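Local coordinates for protein Esterase/lipase (PDB 4N5H) that probably hydrolyses carboxylic esters, and may transfer acyl groups, as an esterase of the alpha/beta-hydrolase fold, at residues Glu38-Tyr43 and Gln50-Leu55; Met100-Arg105 and Gln117-Ser122. The protein carries 1 engineered substitution. One frame throughout, in Å; residues are numbered along the deposited sequence.

How the contacts relate
Both contacts are largely buried and reach the same sheet, in which strands 52-58 and 98-102 are antiparallel neighbours; their centres lie about 9 Å apart. Contact 1 is a beta hairpin, its centre about 16 Å from the centre of the chain, against about 11 Å for contact 2, and a second subunit packs on it. Contact 2, which no other chain of the assembly touches, sets a strand and the loop after it against helix 112-129. Main-chain bonds and a bulge dominate the first, whereas an arginine-aspartate salt bridge and methionine packing make the second. They meet where Tyr43 OH lies 2.7 Å from Gly103 O, a probable hydrogen bond.

Contact 1: Glu38-Tyr43 and Gln50-Leu55; sequences ETEYRY and QQTLNL
Tyr41 lies across Leu55 at about a right angle, its CE1 3.4 Å from Leu55 CD1, while Leu53 CD1 packs against the CB and CD1 end of the same side chain. Farther along, the Tyr43 ring carries the carbonyl carbon of Gln51 over one face, and Gln51 CB adds an off-centre CH-pi contact. With CG set between its backbone N and carbonyl carbon (chi1 54°), Tyr43 is folded back over the inverse gamma turn centred on Gln51.

Backbone pairing sets these groups, with a one-residue shift of register on the way. Glu38 and Leu55 form an antiparallel hydrogen-bonded pair, with Glu38 N to Leu55 O at 2.8 Å, and Tyr41 and Leu53 form another. Glu40 and Tyr41 both face Leu53, a G1 beta bulge, with Glu40 at positive phi (61°); Glu40 N donates to Asn54 OD1 at 3.2 Å, and Arg82 also binds that oxygen. Tyr41 OH donates to Glu38 OE1 at 2.7 Å from above the carboxylate plane, which, with Arg133 at the same hydroxyl, helps fix the ring.

Trp287 of the second subunit stacks on Tyr41, and His284 and Arg25 of that subunit bind Glu40. Inward, strand 52-58 pairs with strand 98-102, Leu53 and Leu55 rest on Met100, and Tyr43 reaches helix 112-129.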
loop_
_atom_site.group_PDB
_atom_site.type_symbol
_atom_site.label_atom_id
_atom_site.label_comp_id
_atom_site.label_asym_id
_atom_site.label_seq_id
_atom_site.Cartn_x
_atom_site.Cartn_y
_atom_site.Cartn_z
ATOM N N GLU A 38 -16.557 -10.066 1.419
ATOM C CA GLU A 38 -17.418 -9.294 2.250
ATOM C C GLU A 38 -16.897 -9.551 3.677
ATOM O O GLU A 38 -16.849 -10.678 4.109
ATOM C CB GLU A 38 -18.851 -9.832 2.118
ATOM C CG GLU A 38 -19.474 -9.648 0.736
ATOM C CD GLU A 38 -20.706 -10.507 0.476
ATOM O OE1 GLU A 38 -21.124 -11.284 1.364
ATOM O OE2 GLU A 38 -21.206 -10.548 -0.707
ATOM N N THR A 39 -16.563 -8.484 4.361
ATOM C CA THR A 39 -15.788 -8.642 5.581
ATOM C C THR A 39 -16.533 -8.240 6.846
ATOM O O THR A 39 -17.454 -7.389 6.799
ATOM C CB THR A 39 -14.459 -7.856 5.502
ATOM O OG1 THR A 39 -14.710 -6.486 5.226
ATOM C CG2 THR A 39 -13.571 -8.433 4.442
ATOM N N GLU A 40 -16.026 -8.766 7.972
ATOM C CA GLU A 40 -16.396 -8.232 9.284
ATOM C C GLU A 40 -17.887 -8.322 9.620
ATOM O O GLU A 40 -18.521 -7.451 10.206
ATOM C CB GLU A 40 -15.869 -6.749 9.379
ATOM C CG GLU A 40 -15.757 -6.289 10.853
ATOM C CD GLU A 40 -15.491 -4.783 10.930
ATOM O OE1 GLU A 40 -15.849 -3.986 9.997
ATOM O OE2 GLU A 40 -15.038 -4.319 12.026
ATOM N N TYR A 41 -18.512 -9.439 9.264
ATOM C CA TYR A 41 -19.826 -9.647 9.723
ATOM C C TYR A 41 -19.825 -10.147 11.173
ATOM O O TYR A 41 -19.185 -11.174 11.495
ATOM C CB TYR A 41 -20.460 -10.757 8.917
ATOM C CG TYR A 41 -20.875 -10.544 7.499
ATOM C CD1 TYR A 41 -20.067 -10.964 6.410
ATOM C CD2 TYR A 41 -22.083 -9.968 7.204
ATOM C CE1 TYR A 41 -20.494 -10.851 5.113
ATOM C CE2 TYR A 41 -22.502 -9.845 5.892
ATOM C CZ TYR A 41 -21.718 -10.342 4.879
ATOM O OH TYR A 41 -22.239 -10.261 3.573
ATOM N N ARG A 42 -20.611 -9.488 12.040
ATOM C CA ARG A 42 -20.772 -10.067 13.358
ATOM C C ARG A 42 -21.653 -11.295 13.231
ATOM O O ARG A 42 -22.725 -11.247 12.643
ATOM C CB ARG A 42 -21.500 -9.053 14.262
ATOM C CG ARG A 42 -20.681 -7.885 14.723
ATOM C CD ARG A 42 -21.564 -6.920 15.496
ATOM N NE ARG A 42 -20.764 -5.816 15.935
ATOM C CZ ARG A 42 -21.203 -4.886 16.791
ATOM N NH1 ARG A 42 -22.384 -5.022 17.362
ATOM N NH2 ARG A 42 -20.349 -3.919 17.173
ATOM N N TYR A 43 -21.284 -12.378 13.894
ATOM C CA TYR A 43 -22.150 -13.542 13.876
ATOM C C TYR A 43 -23.008 -13.766 15.173
ATOM O O TYR A 43 -23.772 -14.725 15.227
ATOM C CB TYR A 43 -21.389 -14.850 13.481
ATOM C CG TYR A 43 -20.177 -15.222 14.254
ATOM C CD1 TYR A 43 -20.312 -15.659 15.559
ATOM C CD2 TYR A 43 -18.863 -15.115 13.729
ATOM C CE1 TYR A 43 -19.239 -16.100 16.258
ATOM C CE2 TYR A 43 -17.780 -15.522 14.468
ATOM C CZ TYR A 43 -17.953 -15.999 15.712
ATOM O OH TYR A 43 -16.811 -16.374 16.479
ATOM N N GLN A 50 -13.289 -10.648 17.585
ATOM C CA GLN A 50 -13.104 -12.048 17.150
ATOM C C GLN A 50 -14.366 -12.729 16.783
ATOM O O GLN A 50 -14.291 -13.790 16.106
ATOM C CB GLN A 50 -12.374 -12.917 18.174
ATOM C CG GLN A 50 -10.934 -12.513 18.388
ATOM C CD GLN A 50 -10.013 -13.077 17.287
ATOM O OE1 GLN A 50 -10.479 -13.482 16.210
ATOM N NE2 GLN A 50 -8.762 -12.982 17.503
ATOM N N GLN A 51 -15.521 -12.283 17.198
ATOM C CA GLN A 51 -16.807 -12.976 16.872
ATOM C C GLN A 51 -17.399 -12.406 15.547
ATOM O O GLN A 51 -18.567 -11.957 15.473
ATOM C CB GLN A 51 -17.762 -12.939 18.047
ATOM C CG GLN A 51 -17.180 -13.721 19.263
ATOM C CD GLN A 51 -18.040 -13.621 20.514
ATOM O OE1 GLN A 51 -18.499 -12.520 20.846
ATOM N NE2 GLN A 51 -18.389 -14.757 21.123
ATOM N N THR A 52 -16.534 -12.421 14.585
ATOM C CA THR A 52 -16.821 -11.925 13.250
ATOM C C THR A 52 -16.328 -12.925 12.203
ATOM O O THR A 52 -15.533 -13.806 12.486
ATOM C CB THR A 52 -16.147 -10.532 12.972
ATOM O OG1 THR A 52 -14.742 -10.661 13.179
ATOM C CG2 THR A 52 -16.762 -9.465 13.856
ATOM N N LEU A 53 -16.809 -12.760 10.998
ATOM C CA LEU A 53 -16.443 -13.691 9.864
ATOM C C LEU A 53 -16.299 -12.910 8.569
ATOM O O LEU A 53 -16.838 -11.792 8.431
ATOM C CB LEU A 53 -17.373 -14.923 9.764
ATOM C CG LEU A 53 -18.842 -14.604 9.579
ATOM C CD1 LEU A 53 -19.185 -14.309 8.105
ATOM C CD2 LEU A 53 -19.715 -15.775 9.934
ATOM N N ASN A 54 -15.604 -13.565 7.598
ATOM C CA ASN A 54 -15.495 -13.075 6.250
ATOM C C ASN A 54 -16.136 -14.105 5.330
ATOM O O ASN A 54 -16.067 -15.338 5.592
ATOM C CB ASN A 54 -14.038 -12.921 5.761
ATOM C CG ASN A 54 -13.261 -11.835 6.513
ATOM O OD1 ASN A 54 -13.774 -10.906 7.051
ATOM N ND2 ASN A 54 -11.989 -12.026 6.538
ATOM N N LEU A 55 -16.653 -13.578 4.233
ATOM C CA LEU A 55 -17.173 -14.381 3.104
ATOM C C LEU A 55 -16.403 -14.042 1.840
ATOM O O LEU A 55 -16.131 -12.879 1.503
ATOM C CB LEU A 55 -18.653 -14.146 2.861
ATOM C CG LEU A 55 -19.560 -14.271 4.119
ATOM C CD1 LEU A 55 -20.990 -13.977 3.803
ATOM C CD2 LEU A 55 -19.431 -15.656 4.741
#

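Contact 2: Met100-Arg105 and Gln117-Ser122; sequences MGMGYR and QDIFAS
Asp118 and Arg105 supply the polar part of this contact. Asp118 OD2 accepts two nearly straight bonds, from Arg105 N at 2.8 Å and from Arg105 NE at 2.9 Å, the latter on its syn lone pair and within the guanidinium plane. A weaker bond from Arg105 NH2 to Asp118 OD1 completes the salt bridge, with the two planar groups turned 42° apart. The bend at chi3 of Arg105 (-65°) curls the chain round OD2, allowing its backbone and side chain to grip the same oxygen. A water lies in the guanidinium plane at Arg105 NH2.

Van der Waals packing continues along the helix. Tyr104 CB meets Asp118 CB at 3.8 Å, and Ile119 CG1 approaches both the Tyr104 ring and the sulfur of Met102. Met100 and Met102, each bent at chi2 and chi3, bring their methyls to Ser122, with Met102 CE 3.5 Å from Ser122 OG. That hydroxyl is directed to the helix backbone, Ser122 OG donating to Ile119 O at 2.8 Å.

An alanine in place of Asp118 would probably leave Arg105 N and NE without their shared acceptor and hold the guanidinium less firmly.

Gln51 NE2 also binds Asp118 OD1, so the buried carboxylate is likely to be stabilised as an anion, joining helix 112-129 to the loop after strand 98-102 beside a mainly apolar interface.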
loop_
_atom_site.group_PDB
_atom_site.type_symbol
_atom_site.label_atom_id
_atom_site.label_comp_id
_atom_site.label_asym_id
_atom_site.label_seq_id
_atom_site.Cartn_x
_atom_site.Cartn_y
_atom_site.Cartn_z
ATOM N N MET A 100 -16.569 -19.310 3.699
ATOM C CA MET A 100 -16.704 -18.572 4.929
ATOM C C MET A 100 -15.537 -18.918 5.817
ATOM O O MET A 100 -15.147 -20.096 5.961
ATOM C CB MET A 100 -18.086 -18.926 5.618
ATOM C CG MET A 100 -18.233 -18.185 6.929
ATOM S SD MET A 100 -17.566 -18.871 8.457
ATOM C CE MET A 100 -18.886 -19.936 8.899
ATOM N N GLY A 101 -14.954 -17.899 6.427
ATOM C CA GLY A 101 -13.937 -18.107 7.468
ATOM C C GLY A 101 -14.218 -17.221 8.675
ATOM O O GLY A 101 -14.459 -16.054 8.518
ATOM N N MET A 102 -14.168 -17.804 9.879
ATOM C CA MET A 102 -14.565 -17.127 11.084
ATOM C C MET A 102 -13.392 -16.846 11.994
ATOM O O MET A 102 -12.416 -17.564 11.998
ATOM C CB MET A 102 -15.667 -17.894 11.828
ATOM C CG MET A 102 -15.205 -19.028 12.697
ATOM S SD MET A 102 -14.321 -20.375 11.840
ATOM C CE MET A 102 -15.607 -21.110 10.828
ATOM N N GLY A 103 -13.554 -15.784 12.772
ATOM C CA GLY A 103 -12.809 -15.602 14.007
ATOM C C GLY A 103 -13.422 -16.394 15.125
ATOM O O GLY A 103 -14.570 -16.790 15.045
ATOM N N TYR A 104 -12.616 -16.656 16.147
ATOM C CA TYR A 104 -13.090 -17.243 17.396
ATOM C C TYR A 104 -12.204 -16.674 18.481
ATOM O O TYR A 104 -11.018 -16.318 18.255
ATOM C CB TYR A 104 -13.063 -18.784 17.364
ATOM C CG TYR A 104 -11.757 -19.456 16.929
ATOM C CD1 TYR A 104 -11.543 -19.843 15.624
ATOM C CD2 TYR A 104 -10.721 -19.608 17.795
ATOM C CE1 TYR A 104 -10.337 -20.389 15.204
ATOM C CE2 TYR A 104 -9.509 -20.219 17.413
ATOM C CZ TYR A 104 -9.319 -20.612 16.073
ATOM O OH TYR A 104 -8.124 -21.181 15.671
ATOM N N ARG A 105 -12.807 -16.529 19.656
ATOM C CA ARG A 105 -12.023 -16.007 20.792
ATOM C C ARG A 105 -10.822 -16.914 21.082
ATOM O O ARG A 105 -10.879 -18.120 20.900
ATOM C CB ARG A 105 -12.922 -15.790 22.019
ATOM C CG ARG A 105 -13.977 -14.725 21.796
ATOM C CD ARG A 105 -15.052 -14.747 22.838
ATOM N NE ARG A 105 -15.821 -15.962 22.801
ATOM C CZ ARG A 105 -16.618 -16.433 23.746
ATOM N NH1 ARG A 105 -16.812 -15.750 24.842
ATOM N NH2 ARG A 105 -17.228 -17.557 23.563
ATOM N N GLN A 117 -18.107 -22.937 20.827
ATOM C CA GLN A 117 -19.369 -22.179 20.780
ATOM C C GLN A 117 -19.296 -21.085 19.718
ATOM O O GLN A 117 -20.271 -20.896 18.959
ATOM C CB GLN A 117 -19.707 -21.610 22.139
ATOM C CG GLN A 117 -20.190 -22.690 23.064
ATOM C CD GLN A 117 -20.541 -22.165 24.503
ATOM O OE1 GLN A 117 -20.285 -21.019 24.851
ATOM N NE2 GLN A 117 -21.149 -23.016 25.307
ATOM N N ASP A 118 -18.142 -20.411 19.651
ATOM C CA ASP A 118 -17.966 -19.369 18.600
ATOM C C ASP A 118 -18.069 -19.968 17.221
ATOM O O ASP A 118 -18.788 -19.468 16.347
ATOM C CB ASP A 118 -16.623 -18.664 18.741
ATOM C CG ASP A 118 -16.562 -17.735 19.959
ATOM O OD1 ASP A 118 -17.631 -17.455 20.592
ATOM O OD2 ASP A 118 -15.445 -17.275 20.294
ATOM N N ILE A 119 -17.389 -21.086 17.024
ATOM C CA ILE A 119 -17.489 -21.756 15.681
ATOM C C ILE A 119 -18.891 -22.177 15.332
ATOM O O ILE A 119 -19.384 -21.891 14.227
ATOM C CB ILE A 119 -16.440 -22.900 15.543
ATOM C CG1 ILE A 119 -15.020 -22.427 15.664
ATOM C CG2 ILE A 119 -16.633 -23.657 14.294
ATOM C CD1 ILE A 119 -13.944 -23.470 15.939
ATOM N N PHE A 120 -19.617 -22.806 16.285
ATOM C CA PHE A 120 -20.992 -23.196 16.003
ATOM C C PHE A 120 -21.897 -21.973 15.761
ATOM O O PHE A 120 -22.797 -22.024 14.934
ATOM C CB PHE A 120 -21.559 -24.066 17.131
ATOM C CG PHE A 120 -21.389 -25.515 16.875
ATOM C CD1 PHE A 120 -20.169 -26.124 17.253
ATOM C CD2 PHE A 120 -22.360 -26.243 16.219
ATOM C CE1 PHE A 120 -19.962 -27.448 16.983
ATOM C CE2 PHE A 120 -22.179 -27.588 15.938
ATOM C CZ PHE A 120 -20.961 -28.157 16.253
ATOM N N ALA A 121 -21.620 -20.845 16.429
ATOM C CA ALA A 121 -22.403 -19.643 16.146
ATOM C C ALA A 121 -22.187 -19.093 14.749
ATOM O O ALA A 121 -23.154 -18.672 14.069
ATOM C CB ALA A 121 -22.041 -18.522 17.137
ATOM N N SER A 122 -20.930 -19.192 14.248
ATOM C CA SER A 122 -20.648 -18.805 12.849
ATOM C C SER A 122 -21.332 -19.751 11.895
ATOM O O SER A 122 -21.881 -19.299 10.875
ATOM C CB SER A 122 -19.153 -18.738 12.544
ATOM O OG SER A 122 -18.514 -19.988 12.434
HETATM O O HOH W 1 -19.272 -18.813 25.030
#